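Local coordinates for chitin elicitor-binding protein (Oryza sativa subsp. japonica, PDB 5JCD) that binds chitin oligosaccharides of fungal cell walls at the rice cell surface and helps pass on the signal for defense responses, at residues I17-P22 and A32-T37; T25-L30 and P40-A45; P67-C72 and Q78-P83; L147-S150 and G154-T157; N156-A161 and V166-L171. All blocks are in the same frame, centred on the assembly; numbering follows the deposited sequence.

Interaction 1: I17-P22 and A32-T37. With NAG (2-acetamido-2-deoxy-beta-D-glucopyranose), chain E.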
# COMPACT_ATOMS: atom_id res chain seq x y z
N ILE A 17 -0.37 -3.15 2.06
CA ILE A 17 0.88 -2.39 1.94
C ILE A 17 1.76 -2.74 3.11
O ILE A 17 1.27 -2.98 4.21
CB ILE A 17 0.66 -0.83 1.93
CG1 ILE A 17 -0.05 -0.38 3.22
CG2 ILE A 17 -0.10 -0.39 0.68
CD1 ILE A 17 -0.26 1.18 3.39
N LEU A 18 3.07 -2.75 2.90
CA LEU A 18 3.97 -2.83 4.04
C LEU A 18 4.21 -1.38 4.47
O LEU A 18 4.93 -0.62 3.81
CB LEU A 18 5.28 -3.54 3.67
CG LEU A 18 6.25 -3.71 4.83
CD1 LEU A 18 5.66 -4.65 5.91
CD2 LEU A 18 7.64 -4.18 4.38
N TYR A 19 3.57 -0.98 5.56
CA TYR A 19 3.57 0.43 5.95
C TYR A 19 4.74 0.77 6.85
O TYR A 19 4.99 0.08 7.84
CB TYR A 19 2.25 0.78 6.66
CG TYR A 19 2.10 2.24 7.04
CD1 TYR A 19 2.06 3.23 6.05
CD2 TYR A 19 1.93 2.63 8.36
CE1 TYR A 19 1.89 4.56 6.37
CE2 TYR A 19 1.76 3.97 8.69
CZ TYR A 19 1.74 4.92 7.69
OH TYR A 19 1.58 6.25 7.97
N THR A 20 5.45 1.85 6.51
CA THR A 20 6.52 2.36 7.36
C THR A 20 5.93 3.48 8.17
O THR A 20 5.51 4.50 7.62
CB THR A 20 7.72 2.90 6.56
OG1 THR A 20 8.30 1.84 5.77
CG2 THR A 20 8.78 3.47 7.51
N SER A 21 5.85 3.27 9.48
CA SER A 21 5.19 4.25 10.36
C SER A 21 6.07 5.50 10.57
O SER A 21 7.16 5.39 11.14
CB SER A 21 4.86 3.60 11.70
OG SER A 21 4.17 4.49 12.55
N PRO A 22 5.60 6.68 10.13
CA PRO A 22 6.41 7.88 10.27
C PRO A 22 6.72 8.17 11.74
O PRO A 22 7.82 8.63 12.06
CB PRO A 22 5.52 8.98 9.68
CG PRO A 22 4.55 8.25 8.76
CD PRO A 22 4.30 6.95 9.48
N ALA A 32 -7.42 2.82 13.15
CA ALA A 32 -8.20 4.04 13.01
C ALA A 32 -7.83 4.89 11.78
O ALA A 32 -8.72 5.29 11.02
CB ALA A 32 -8.09 4.89 14.28
N ARG A 33 -6.55 5.16 11.57
CA ARG A 33 -6.13 5.98 10.43
C ARG A 33 -6.52 5.30 9.12
O ARG A 33 -6.94 5.93 8.16
CB ARG A 33 -4.61 6.22 10.45
CG ARG A 33 -4.03 6.87 9.16
CD ARG A 33 -2.49 7.00 9.24
NE ARG A 33 -2.08 7.27 10.61
CZ ARG A 33 -0.85 7.12 11.08
NH1 ARG A 33 0.13 6.69 10.30
NH2 ARG A 33 -0.61 7.39 12.36
N PHE A 34 -6.39 3.98 9.10
CA PHE A 34 -6.62 3.25 7.88
C PHE A 34 -8.06 2.82 7.72
O PHE A 34 -8.68 3.09 6.69
CB PHE A 34 -5.60 2.10 7.74
CG PHE A 34 -4.26 2.57 7.25
CD1 PHE A 34 -3.99 2.65 5.89
CD2 PHE A 34 -3.29 3.00 8.15
CE1 PHE A 34 -2.76 3.11 5.43
CE2 PHE A 34 -2.06 3.49 7.69
CZ PHE A 34 -1.80 3.55 6.33
N ASN A 35 -8.61 2.21 8.78
CA ASN A 35 -10.00 1.76 8.80
C ASN A 35 -10.31 0.82 7.62
O ASN A 35 -11.39 0.86 7.04
CB ASN A 35 -10.97 2.95 8.83
CG ASN A 35 -12.33 2.57 9.39
OD1 ASN A 35 -12.44 1.66 10.21
ND2 ASN A 35 -13.38 3.29 8.97
N THR A 36 -9.35 -0.02 7.28
CA THR A 36 -9.48 -0.90 6.12
C THR A 36 -9.61 -2.35 6.54
O THR A 36 -9.89 -3.23 5.73
CB THR A 36 -8.24 -0.80 5.24
OG1 THR A 36 -7.07 -1.13 6.01
CG2 THR A 36 -8.10 0.60 4.68
N THR A 37 -9.42 -2.58 7.82
CA THR A 37 -9.36 -3.91 8.38
C THR A 37 -9.70 -3.77 9.85
O THR A 37 -9.67 -2.66 10.39
CB THR A 37 -7.95 -4.54 8.19
OG1 THR A 37 -7.91 -5.83 8.79
CG2 THR A 37 -6.87 -3.69 8.85
C1 NAG E . 12.76 7.57 12.86
C2 NAG E . 14.04 8.02 12.15
C3 NAG E . 14.38 9.48 12.39
C4 NAG E . 13.16 10.39 12.18
C5 NAG E . 11.95 9.83 12.92
C6 NAG E . 10.72 10.62 12.52
C7 NAG E . 15.54 6.15 11.82
C8 NAG E . 16.55 5.25 12.46
N2 NAG E . 15.14 7.17 12.57
O3 NAG E . 15.33 9.82 11.41
O4 NAG E . 13.42 11.72 12.61
O5 NAG E . 11.71 8.47 12.61
O6 NAG E . 9.63 10.25 13.33
O7 NAG E . 15.11 5.93 10.68
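Tyr19 extends from its strand with CG anti to the backbone N (chi1 -176°), while in Phe34 CG lies beside its backbone N, and these settings bring the two rings together between strand and helix. They form a T-shaped (edge-to-face) pair: the edge of Phe34 points at one face of Tyr19, with centroids 5.0 Å apart and planes 74° apart. Phe34 CZ stands 3.8 Å above the plane of the Tyr19 ring, over its centre. From the direction opposite to Phe34 comes Ile17, whose CD1 is 3.8 Å from Phe34 CE1, so the outer end of the phenylalanine ring meets both a ring and a methyl.

Arg33 brings a guanidinium to the hydroxyl end of Tyr19. Its NH1 gives Tyr19 OH a weak hydrogen bond of 2.8 Å, bent to 119° at the hydrogen, and the arginine is poorly ordered; the firmer partner of this hydroxyl is Val100 O. Beyond the rings, Pro22 O accepts a hydrogen bond of 2.7 Å from O6 of an N-acetylglucosamine. Pro22 is also, separately, one of the residues that bind chitin.

The contact seats the end of helix 27-34 on strand 12-20. Tyr19 and Phe34 both lean on Ile66 of the antiparallel neighbour, strand 63-72, and Ile17 reaches Ala148 of the parallel strand 145-150.

Interaction 2: T25-L30 and P40-A45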
# COMPACT_ATOMS: atom_id res chain seq x y z
N THR A 25 3.52 4.88 17.24
CA THR A 25 2.07 4.84 17.29
C THR A 25 1.68 3.47 17.85
O THR A 25 2.50 2.76 18.43
CB THR A 25 1.43 5.09 15.89
OG1 THR A 25 0.00 5.00 15.98
CG2 THR A 25 1.90 4.09 14.88
N THR A 26 0.43 3.09 17.66
CA THR A 26 -0.01 1.79 18.13
C THR A 26 -0.86 1.12 17.06
O THR A 26 -1.36 1.79 16.15
CB THR A 26 -0.89 1.96 19.39
OG1 THR A 26 -2.09 2.65 19.02
CG2 THR A 26 -0.16 2.78 20.46
N TYR A 27 -1.08 -0.18 17.20
CA TYR A 27 -1.95 -0.90 16.27
C TYR A 27 -3.34 -0.28 16.23
O TYR A 27 -3.92 -0.14 15.15
CB TYR A 27 -1.97 -2.42 16.56
CG TYR A 27 -0.76 -3.15 15.96
CD1 TYR A 27 0.46 -3.18 16.60
CD2 TYR A 27 -0.86 -3.80 14.73
CE1 TYR A 27 1.57 -3.84 16.04
CE2 TYR A 27 0.22 -4.45 14.17
CZ TYR A 27 1.43 -4.46 14.82
OH TYR A 27 2.50 -5.12 14.26
N GLY A 28 -3.86 0.13 17.39
CA GLY A 28 -5.18 0.76 17.48
C GLY A 28 -5.30 2.01 16.63
O GLY A 28 -6.31 2.22 15.96
N ASN A 29 -4.27 2.86 16.66
CA ASN A 29 -4.26 4.06 15.83
C ASN A 29 -4.21 3.79 14.33
O ASN A 29 -4.82 4.50 13.52
CB ASN A 29 -3.10 4.96 16.20
CG ASN A 29 -3.37 5.77 17.42
OD1 ASN A 29 -2.59 5.79 18.36
ND2 ASN A 29 -4.51 6.45 17.42
N LEU A 30 -3.43 2.77 13.97
CA LEU A 30 -3.31 2.37 12.58
C LEU A 30 -4.67 1.88 12.09
O LEU A 30 -5.13 2.27 11.02
CB LEU A 30 -2.23 1.28 12.44
CG LEU A 30 -0.80 1.79 12.59
CD1 LEU A 30 0.25 0.67 12.58
CD2 LEU A 30 -0.54 2.73 11.44
N PRO A 40 -8.14 -7.39 15.00
CA PRO A 40 -7.54 -8.73 15.01
C PRO A 40 -6.91 -9.15 13.67
O PRO A 40 -5.93 -9.89 13.65
CB PRO A 40 -8.72 -9.67 15.35
CG PRO A 40 -9.89 -8.83 15.50
CD PRO A 40 -9.56 -7.39 15.39
N ASP A 41 -7.46 -8.68 12.56
CA ASP A 41 -6.84 -8.98 11.28
C ASP A 41 -5.50 -8.25 11.13
O ASP A 41 -4.56 -8.81 10.57
CB ASP A 41 -7.79 -8.66 10.12
CG ASP A 41 -8.97 -9.63 10.03
OD1 ASP A 41 -8.90 -10.74 10.62
OD2 ASP A 41 -9.97 -9.29 9.39
N LEU A 42 -5.41 -7.03 11.65
CA LEU A 42 -4.14 -6.30 11.59
C LEU A 42 -3.07 -7.06 12.37
O LEU A 42 -1.95 -7.24 11.90
CB LEU A 42 -4.29 -4.85 12.09
CG LEU A 42 -3.06 -3.94 11.94
CD1 LEU A 42 -2.53 -3.96 10.49
CD2 LEU A 42 -3.35 -2.47 12.35
N LEU A 43 -3.43 -7.52 13.57
CA LEU A 43 -2.52 -8.28 14.44
C LEU A 43 -2.05 -9.58 13.80
O LEU A 43 -0.85 -9.92 13.85
CB LEU A 43 -3.21 -8.57 15.77
CG LEU A 43 -3.63 -7.31 16.56
CD1 LEU A 43 -4.49 -7.66 17.78
CD2 LEU A 43 -2.43 -6.49 16.98
N GLY A 44 -2.98 -10.30 13.19
CA GLY A 44 -2.65 -11.54 12.51
C GLY A 44 -1.74 -11.34 11.30
O GLY A 44 -0.86 -12.15 11.02
N ALA A 45 -2.01 -10.28 10.54
CA ALA A 45 -1.16 -9.93 9.41
C ALA A 45 0.28 -9.63 9.84
O ALA A 45 1.21 -9.73 9.05
CB ALA A 45 -1.73 -8.75 8.67
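Tyr27 meets Leu42 and Leu43 in two different ways, and the difference shows how one ring can serve as the centre of a helix-helix contact. Leu42 comes to the edge of the ring: its branch carbon CG lies near the ring plane, 3.6 Å from Tyr27 CD2. Leu43 instead places CD2 over a face, 4.2 Å from the centroid of the Tyr27 ring and 27° off its normal, a CH-pi contact. Leu42 swings CG away from its own nitrogen (chi1 -174°), which carries CD2 in between the helices, where it lies 3.7 Å from Tyr27 O and 3.9 Å from Leu30 CB. All four of these residues are buried, no hydrogen bond crosses between the segments, and the tight part is held by apolar packing alone.

The outer side is of another kind. Asn29 turns away from the partner helix, and Pro40, Asp41 and Gly44 lie on the exposed flank of theirs. Polar chemistry here is local: Thr26 is the N-cap of helix 27-34, its OG1 accepting from Asn29 N at 3.2 Å in a fairly straight bond (163°), which helps hold the first turn, where Tyr27 stands.

Around the leucines the protein closes in. Strand 12-20, helices 27-34 and 39-45 and strand 63-72 follow in that order, consistent with a LysM-like unit. Tyr27 and Leu30 rest on Val64 of strand 63-72 and on Val58 of strand 57-58, Leu42 packs on Pro67, and Leu48 in the following loop touches both Tyr27 and Leu43, so that the helix pair lies against the strands.

Interaction 3: P67-C72 and Q78-P83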
# COMPACT_ATOMS: atom_id res chain seq x y z
N PRO A 67 -3.47 -4.84 5.73
CA PRO A 67 -4.40 -5.47 4.79
C PRO A 67 -5.58 -4.59 4.46
O PRO A 67 -5.97 -3.76 5.28
CB PRO A 67 -4.88 -6.74 5.53
CG PRO A 67 -4.47 -6.59 6.93
CD PRO A 67 -3.67 -5.31 7.11
N PHE A 68 -6.12 -4.72 3.25
CA PHE A 68 -7.30 -3.96 2.90
C PHE A 68 -8.02 -4.59 1.73
O PHE A 68 -7.50 -5.48 1.08
CB PHE A 68 -6.93 -2.50 2.58
CG PHE A 68 -5.92 -2.35 1.47
CD1 PHE A 68 -6.33 -2.26 0.15
CD2 PHE A 68 -4.56 -2.29 1.76
CE1 PHE A 68 -5.40 -2.13 -0.86
CE2 PHE A 68 -3.63 -2.16 0.76
CZ PHE A 68 -4.04 -2.08 -0.55
N ARG A 69 -9.23 -4.11 1.47
CA ARG A 69 -9.98 -4.58 0.33
C ARG A 69 -9.57 -3.85 -0.92
O ARG A 69 -9.59 -2.64 -0.98
CB ARG A 69 -11.48 -4.42 0.57
CG ARG A 69 -12.31 -5.51 -0.10
CD ARG A 69 -13.56 -4.93 -0.74
NE ARG A 69 -14.32 -4.14 0.22
CZ ARG A 69 -15.39 -3.42 -0.09
NH1 ARG A 69 -15.82 -3.38 -1.34
NH2 ARG A 69 -16.03 -2.73 0.85
N CYS A 70 -9.13 -4.61 -1.91
CA CYS A 70 -8.78 -4.05 -3.20
C CYS A 70 -9.95 -4.15 -4.17
O CYS A 70 -10.66 -5.15 -4.22
CB CYS A 70 -7.59 -4.81 -3.77
SG CYS A 70 -7.05 -4.20 -5.38
N ARG A 71 -10.17 -3.09 -4.93
CA ARG A 71 -11.11 -3.11 -6.03
C ARG A 71 -10.42 -2.82 -7.35
O ARG A 71 -9.61 -1.88 -7.43
CB ARG A 71 -12.26 -2.12 -5.82
CG ARG A 71 -13.13 -1.97 -7.05
CD ARG A 71 -14.40 -1.17 -6.80
NE ARG A 71 -15.17 -1.01 -8.04
CZ ARG A 71 -16.41 -1.46 -8.26
NH1 ARG A 71 -17.07 -2.13 -7.32
NH2 ARG A 71 -16.98 -1.23 -9.43
N CYS A 72 -10.72 -3.62 -8.36
CA CYS A 72 -10.16 -3.44 -9.69
C CYS A 72 -11.15 -2.64 -10.53
O CYS A 72 -12.35 -2.88 -10.46
CB CYS A 72 -9.85 -4.78 -10.34
SG CYS A 72 -8.44 -5.64 -9.59
N GLN A 78 -7.25 -0.52 -6.75
CA GLN A 78 -7.11 0.52 -5.72
C GLN A 78 -7.78 0.06 -4.45
O GLN A 78 -8.74 -0.70 -4.50
CB GLN A 78 -7.77 1.83 -6.20
CG GLN A 78 -7.15 2.33 -7.49
CD GLN A 78 -8.00 3.34 -8.19
OE1 GLN A 78 -9.23 3.20 -8.25
NE2 GLN A 78 -7.37 4.39 -8.70
N SER A 79 -7.26 0.50 -3.31
CA SER A 79 -7.91 0.22 -2.03
C SER A 79 -9.33 0.80 -2.13
O SER A 79 -9.54 1.91 -2.61
CB SER A 79 -7.11 0.84 -0.88
OG SER A 79 -6.99 2.24 -1.02
N ASP A 80 -10.31 0.02 -1.71
CA ASP A 80 -11.70 0.26 -2.10
C ASP A 80 -12.40 1.38 -1.31
O ASP A 80 -13.05 1.14 -0.29
CB ASP A 80 -12.46 -1.05 -1.98
CG ASP A 80 -13.84 -0.99 -2.59
OD1 ASP A 80 -14.17 0.01 -3.25
OD2 ASP A 80 -14.56 -1.98 -2.45
N ARG A 81 -12.28 2.60 -1.82
CA ARG A 81 -12.84 3.81 -1.19
C ARG A 81 -12.35 4.04 0.24
O ARG A 81 -12.90 4.86 0.96
CB ARG A 81 -14.37 3.85 -1.28
CG ARG A 81 -14.89 3.74 -2.71
CD ARG A 81 -14.58 5.01 -3.50
NE ARG A 81 -14.60 4.80 -4.95
CZ ARG A 81 -14.73 5.77 -5.85
NH1 ARG A 81 -14.88 7.04 -5.45
NH2 ARG A 81 -14.72 5.49 -7.14
N LEU A 82 -11.30 3.32 0.62
CA LEU A 82 -10.60 3.48 1.90
C LEU A 82 -9.12 3.39 1.60
O LEU A 82 -8.74 2.81 0.58
CB LEU A 82 -10.99 2.37 2.86
CG LEU A 82 -12.43 2.46 3.36
CD1 LEU A 82 -12.87 1.16 4.02
CD2 LEU A 82 -12.52 3.63 4.34
N PRO A 83 -8.28 3.97 2.47
CA PRO A 83 -8.61 4.76 3.65
C PRO A 83 -9.04 6.18 3.30
O PRO A 83 -8.84 6.64 2.18
CB PRO A 83 -7.29 4.79 4.41
CG PRO A 83 -6.27 4.72 3.37
CD PRO A 83 -6.82 3.85 2.29
O HOH W 1 -16.56 -2.86 -4.02
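Arg71 N and Gln78 O form a nearly linear hydrogen bond of 2.8 Å, 176° at the hydrogen, and the return bond from Gln78 N to Arg71 O has the same length at 169°. This reciprocal pair is the hydrogen-bonded site of an antiparallel arrangement, and the side chains of Arg71 and Gln78 lie on the same face of the sheet. At the next site, Cys70 and Ser79 are a non-hydrogen-bonded pair with CA atoms 4.5 Å apart. Then Asp80 N gives a further bond, 2.9 Å long, to Arg69 O.

These bonds belong to a beta hairpin of strands 63-72 and 76-79, which is tied into the fold covalently: Cys70 forms a disulfide with Cys134, and Cys72 one with Cys5. Just past the hairpin strand the chain bends away, Asp80 being the centre of an inverse gamma turn.

On the inner side Phe68 holds CG between its backbone N and carbonyl carbon (chi1 57°), which lays the ring beside Ser79, with Phe68 CD1 3.4 Å from Ser79 CB. The other side is polar and more open to solvent. Arg69 and Asp80 are probably paired as a salt bridge there, but the modelled distance is too short and its geometry is doubtful. Arg71 passes the same aspartate with its aliphatic part, CD lying 3.7 Å from Asp80 OD1. Ser79 O, for its part, accepts from Trp129 NE1.

Interaction 4: L147-S150 and G154-T157. With NAG (2-acetamido-2-deoxy-beta-D-glucopyranose), chain D.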
# COMPACT_ATOMS: atom_id res chain seq x y z
N LEU A 147 1.23 -7.33 -2.38
CA LEU A 147 1.82 -6.50 -1.34
C LEU A 147 2.59 -5.36 -1.96
O LEU A 147 3.47 -5.58 -2.80
CB LEU A 147 2.77 -7.33 -0.49
CG LEU A 147 3.58 -6.62 0.59
CD1 LEU A 147 2.68 -6.11 1.70
CD2 LEU A 147 4.67 -7.54 1.18
N ALA A 148 2.24 -4.14 -1.56
CA ALA A 148 2.96 -2.95 -1.98
C ALA A 148 4.15 -2.79 -1.08
O ALA A 148 4.01 -2.74 0.14
CB ALA A 148 2.06 -1.72 -1.88
N TYR A 149 5.33 -2.73 -1.70
CA TYR A 149 6.60 -2.74 -0.98
C TYR A 149 7.50 -1.58 -1.39
O TYR A 149 7.76 -1.39 -2.59
CB TYR A 149 7.32 -4.05 -1.25
CG TYR A 149 8.61 -4.19 -0.54
CD1 TYR A 149 8.64 -4.62 0.79
CD2 TYR A 149 9.82 -3.92 -1.18
CE1 TYR A 149 9.84 -4.75 1.47
CE2 TYR A 149 11.03 -4.06 -0.50
CZ TYR A 149 11.03 -4.46 0.82
OH TYR A 149 12.19 -4.61 1.50
N SER A 150 7.95 -0.78 -0.42
CA SER A 150 8.87 0.31 -0.68
C SER A 150 10.32 -0.14 -0.49
O SER A 150 10.72 -0.46 0.62
CB SER A 150 8.56 1.50 0.24
OG SER A 150 9.47 2.57 0.01
N GLY A 154 20.05 0.05 -0.18
CA GLY A 154 21.01 -1.04 -0.26
C GLY A 154 20.35 -2.35 -0.62
O GLY A 154 21.03 -3.34 -0.79
N GLU A 155 19.03 -2.37 -0.80
CA GLU A 155 18.34 -3.59 -1.16
C GLU A 155 18.47 -3.98 -2.65
O GLU A 155 18.69 -3.13 -3.52
CB GLU A 155 16.86 -3.53 -0.74
CG GLU A 155 16.69 -3.61 0.79
CD GLU A 155 15.24 -3.47 1.29
OE1 GLU A 155 14.30 -3.20 0.50
OE2 GLU A 155 15.05 -3.62 2.52
N ASN A 156 18.34 -5.27 -2.92
CA ASN A 156 18.36 -5.79 -4.27
C ASN A 156 17.13 -6.68 -4.54
O ASN A 156 16.48 -7.15 -3.61
CB ASN A 156 19.67 -6.53 -4.57
CG ASN A 156 19.95 -7.65 -3.58
OD1 ASN A 156 19.31 -8.71 -3.64
ND2 ASN A 156 20.94 -7.44 -2.70
N THR A 157 16.81 -6.90 -5.80
CA THR A 157 15.60 -7.62 -6.16
C THR A 157 15.69 -9.09 -5.78
O THR A 157 14.68 -9.75 -5.54
CB THR A 157 15.31 -7.49 -7.67
OG1 THR A 157 16.49 -7.79 -8.41
CG2 THR A 157 14.91 -6.07 -8.01
C1 NAG D . 21.28 -8.55 -1.82
C2 NAG D . 22.71 -9.03 -2.09
C3 NAG D . 23.12 -10.11 -1.10
C4 NAG D . 23.05 -9.51 0.30
C5 NAG D . 21.60 -9.09 0.54
C6 NAG D . 21.37 -8.53 1.95
C7 NAG D . 23.35 -8.60 -4.36
C8 NAG D . 23.28 -9.03 -5.80
N2 NAG D . 22.87 -9.46 -3.47
O3 NAG D . 24.41 -10.61 -1.40
O4 NAG D . 23.48 -10.40 1.30
O5 NAG D . 21.19 -8.16 -0.45
O6 NAG D . 22.04 -7.30 2.19
O7 NAG D . 23.83 -7.50 -4.04
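Tyr149 and Glu155 join the first strand of the second LysM domain to the loop that leads into its first helix, and a single hydrogen bond carries the contact. Tyr149 OH donates to Glu155 OE1 over 2.7 Å. The two side chains arrive from opposite directions with ring and carboxylate planes only 15° apart, OE1 lying at the ring edge, yet the hydroxyl meets OE1 from above the carboxylate plane, 35° out of it. The second oxygen, Glu155 OE2, is 3.2 Å from Tyr149 OH.

What positions the pair lies one shell out. A chi1 of -179° sends the Tyr149 ring straight out from strand 145-150 toward the loop. Glu155 OE1 also accepts from Gly152 N, so two donors grip one oxygen and the carboxylate bridges its own loop to the strand. Ile160 of helix 157-163 touches both partners. A phenylalanine in place of Tyr149 would probably leave Glu155 OE1 with one donor fewer and its carboxylate freer to turn.

Chitin-binding residues lie close by. Gly154, next to Glu155, belongs to the chitin-binding site, and the side chain of Leu183, another residue of that site, is about 5 Å from that of Glu155. The next residue, Asn156, bears an N-linked glycan: its ND2 is bonded covalently to C1 of an N-acetylglucosamine at 1.5 Å.

Interaction 5: N156-A161 and V166-L171. With NAG (2-acetamido-2-deoxy-beta-D-glucopyranose), chain D.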
# COMPACT_ATOMS: atom_id res chain seq x y z
N ASN A 156 18.34 -5.27 -2.92
CA ASN A 156 18.36 -5.79 -4.27
C ASN A 156 17.13 -6.68 -4.54
O ASN A 156 16.48 -7.15 -3.61
CB ASN A 156 19.67 -6.53 -4.57
CG ASN A 156 19.95 -7.65 -3.58
OD1 ASN A 156 19.31 -8.71 -3.64
ND2 ASN A 156 20.94 -7.44 -2.70
N THR A 157 16.81 -6.90 -5.80
CA THR A 157 15.60 -7.62 -6.16
C THR A 157 15.69 -9.09 -5.78
O THR A 157 14.68 -9.75 -5.54
CB THR A 157 15.31 -7.49 -7.67
OG1 THR A 157 16.49 -7.79 -8.41
CG2 THR A 157 14.91 -6.07 -8.01
N SER A 158 16.92 -9.60 -5.72
CA SER A 158 17.15 -10.98 -5.34
C SER A 158 16.72 -11.22 -3.91
O SER A 158 15.91 -12.10 -3.63
CB SER A 158 18.62 -11.36 -5.52
OG SER A 158 18.81 -12.75 -5.26
N ALA A 159 17.26 -10.42 -3.00
CA ALA A 159 16.95 -10.61 -1.59
C ALA A 159 15.49 -10.28 -1.28
O ALA A 159 14.88 -10.89 -0.41
CB ALA A 159 17.86 -9.80 -0.73
N ILE A 160 14.93 -9.30 -2.00
CA ILE A 160 13.54 -8.94 -1.78
C ILE A 160 12.63 -10.09 -2.22
O ILE A 160 11.74 -10.49 -1.49
CB ILE A 160 13.18 -7.64 -2.53
CG1 ILE A 160 13.86 -6.42 -1.87
CG2 ILE A 160 11.68 -7.44 -2.57
CD1 ILE A 160 13.81 -5.16 -2.74
N ALA A 161 12.87 -10.62 -3.41
CA ALA A 161 12.09 -11.74 -3.91
C ALA A 161 12.18 -12.92 -2.95
O ALA A 161 11.16 -13.50 -2.61
CB ALA A 161 12.57 -12.15 -5.29
N VAL A 166 9.29 -15.61 -3.38
CA VAL A 166 8.95 -15.37 -4.75
C VAL A 166 10.21 -15.47 -5.59
O VAL A 166 11.32 -15.28 -5.10
CB VAL A 166 8.24 -14.00 -4.87
CG1 VAL A 166 8.69 -13.20 -6.06
CG2 VAL A 166 6.74 -14.19 -4.85
N THR A 167 10.04 -15.87 -6.84
CA THR A 167 11.14 -15.90 -7.78
C THR A 167 11.55 -14.48 -8.20
O THR A 167 10.69 -13.61 -8.40
CB THR A 167 10.76 -16.76 -9.01
OG1 THR A 167 11.46 -18.01 -8.93
CG2 THR A 167 11.13 -16.10 -10.29
N GLU A 168 12.85 -14.26 -8.34
CA GLU A 168 13.33 -12.95 -8.74
C GLU A 168 12.77 -12.49 -10.10
O GLU A 168 12.35 -11.34 -10.23
CB GLU A 168 14.87 -12.90 -8.75
CG GLU A 168 15.40 -11.52 -9.13
CD GLU A 168 16.90 -11.37 -9.07
OE1 GLU A 168 17.59 -12.31 -8.60
OE2 GLU A 168 17.40 -10.30 -9.47
N SER A 169 12.69 -13.39 -11.08
CA SER A 169 12.15 -13.00 -12.39
C SER A 169 10.66 -12.67 -12.32
O SER A 169 10.18 -11.79 -13.05
CB SER A 169 12.43 -14.05 -13.48
OG SER A 169 12.00 -15.33 -13.08
N THR A 170 9.94 -13.40 -11.49
CA THR A 170 8.55 -13.05 -11.18
C THR A 170 8.48 -11.60 -10.65
O THR A 170 7.67 -10.79 -11.10
CB THR A 170 7.93 -14.01 -10.14
OG1 THR A 170 7.71 -15.30 -10.73
CG2 THR A 170 6.62 -13.47 -9.66
N LEU A 171 9.36 -11.28 -9.71
CA LEU A 171 9.36 -9.94 -9.16
C LEU A 171 9.68 -8.96 -10.28
O LEU A 171 9.01 -7.94 -10.41
CB LEU A 171 10.38 -9.81 -8.01
CG LEU A 171 10.32 -8.52 -7.19
CD1 LEU A 171 8.96 -8.43 -6.51
CD2 LEU A 171 11.43 -8.47 -6.13
C1 NAG D . 21.28 -8.55 -1.82
C2 NAG D . 22.71 -9.03 -2.09
C3 NAG D . 23.12 -10.11 -1.10
C4 NAG D . 23.05 -9.51 0.30
C5 NAG D . 21.60 -9.09 0.54
C6 NAG D . 21.37 -8.53 1.95
C7 NAG D . 23.35 -8.60 -4.36
C8 NAG D . 23.28 -9.03 -5.80
N2 NAG D . 22.87 -9.46 -3.47
O3 NAG D . 24.41 -10.61 -1.40
O4 NAG D . 23.48 -10.40 1.30
O5 NAG D . 21.19 -8.16 -0.45
O6 NAG D . 22.04 -7.30 2.19
O7 NAG D . 23.83 -7.50 -4.04
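Ala161 and Leu171 form the apolar centre, with Ala161 CB 3.9 Å from Leu171 CD2. The same leucine methyl lies 3.7 Å from Ile160 CG2, the two side chains crossing at about a right angle, while Val166 CG1 borders Ala161 CB more loosely at 4.1 Å. The small alanine lets the backbone of the second segment come close: its CB is 3.6 Å from Glu168 CA. Here the two helices of the second LysM domain's beta-alpha-alpha-beta fold meet, and Val166 N, bonded to Ala161 O at 2.9 Å, ties the connection between them.

At the polar edge the side chain of Glu168 is stretched out (chi1 -178°) and carries its carboxylate to the other helix. Thr157 OG1 donates to Glu168 OE2 at 2.9 Å, from above the carboxylate plane, and Glu168 OE1 rests against CB of Ser158, a chitin-binding residue. Without this carboxylate, as with an alanine here, the Thr157 hydroxyl is likely to lose its acceptor and Ser158 to be less firmly flanked.

Asn156 is the N-cap of helix 157-163, its OD1 accepting from Ala159 N at 2.7 Å. With the carboxylate beside this same helix start, the N-terminal dipole is likely to favour the charged form of Glu168.

In the fold
Interactions 1 and 2 are buried and largely apolar, and both use helix 27-34: interaction 1 sets its end on the central sheet, interaction 2 pairs its start with the next helix, and Tyr19 packs on Leu30 between them. Interaction 3 lies on the same sheet as interaction 1, linked by a hydrogen bond from Thr36 OG1 to Pro67 O, but relies mainly on backbone bonds, with charges at its exposed rim. Interaction 4, a surface hydrogen bond, adjoins interaction 1 through the parallel strands 12-20 and 145-150. Interaction 5 lies farther out, combining an apolar centre with a polar edge; it shares Asn156 and Thr157 with interaction 4, and Ile160 touches Tyr149.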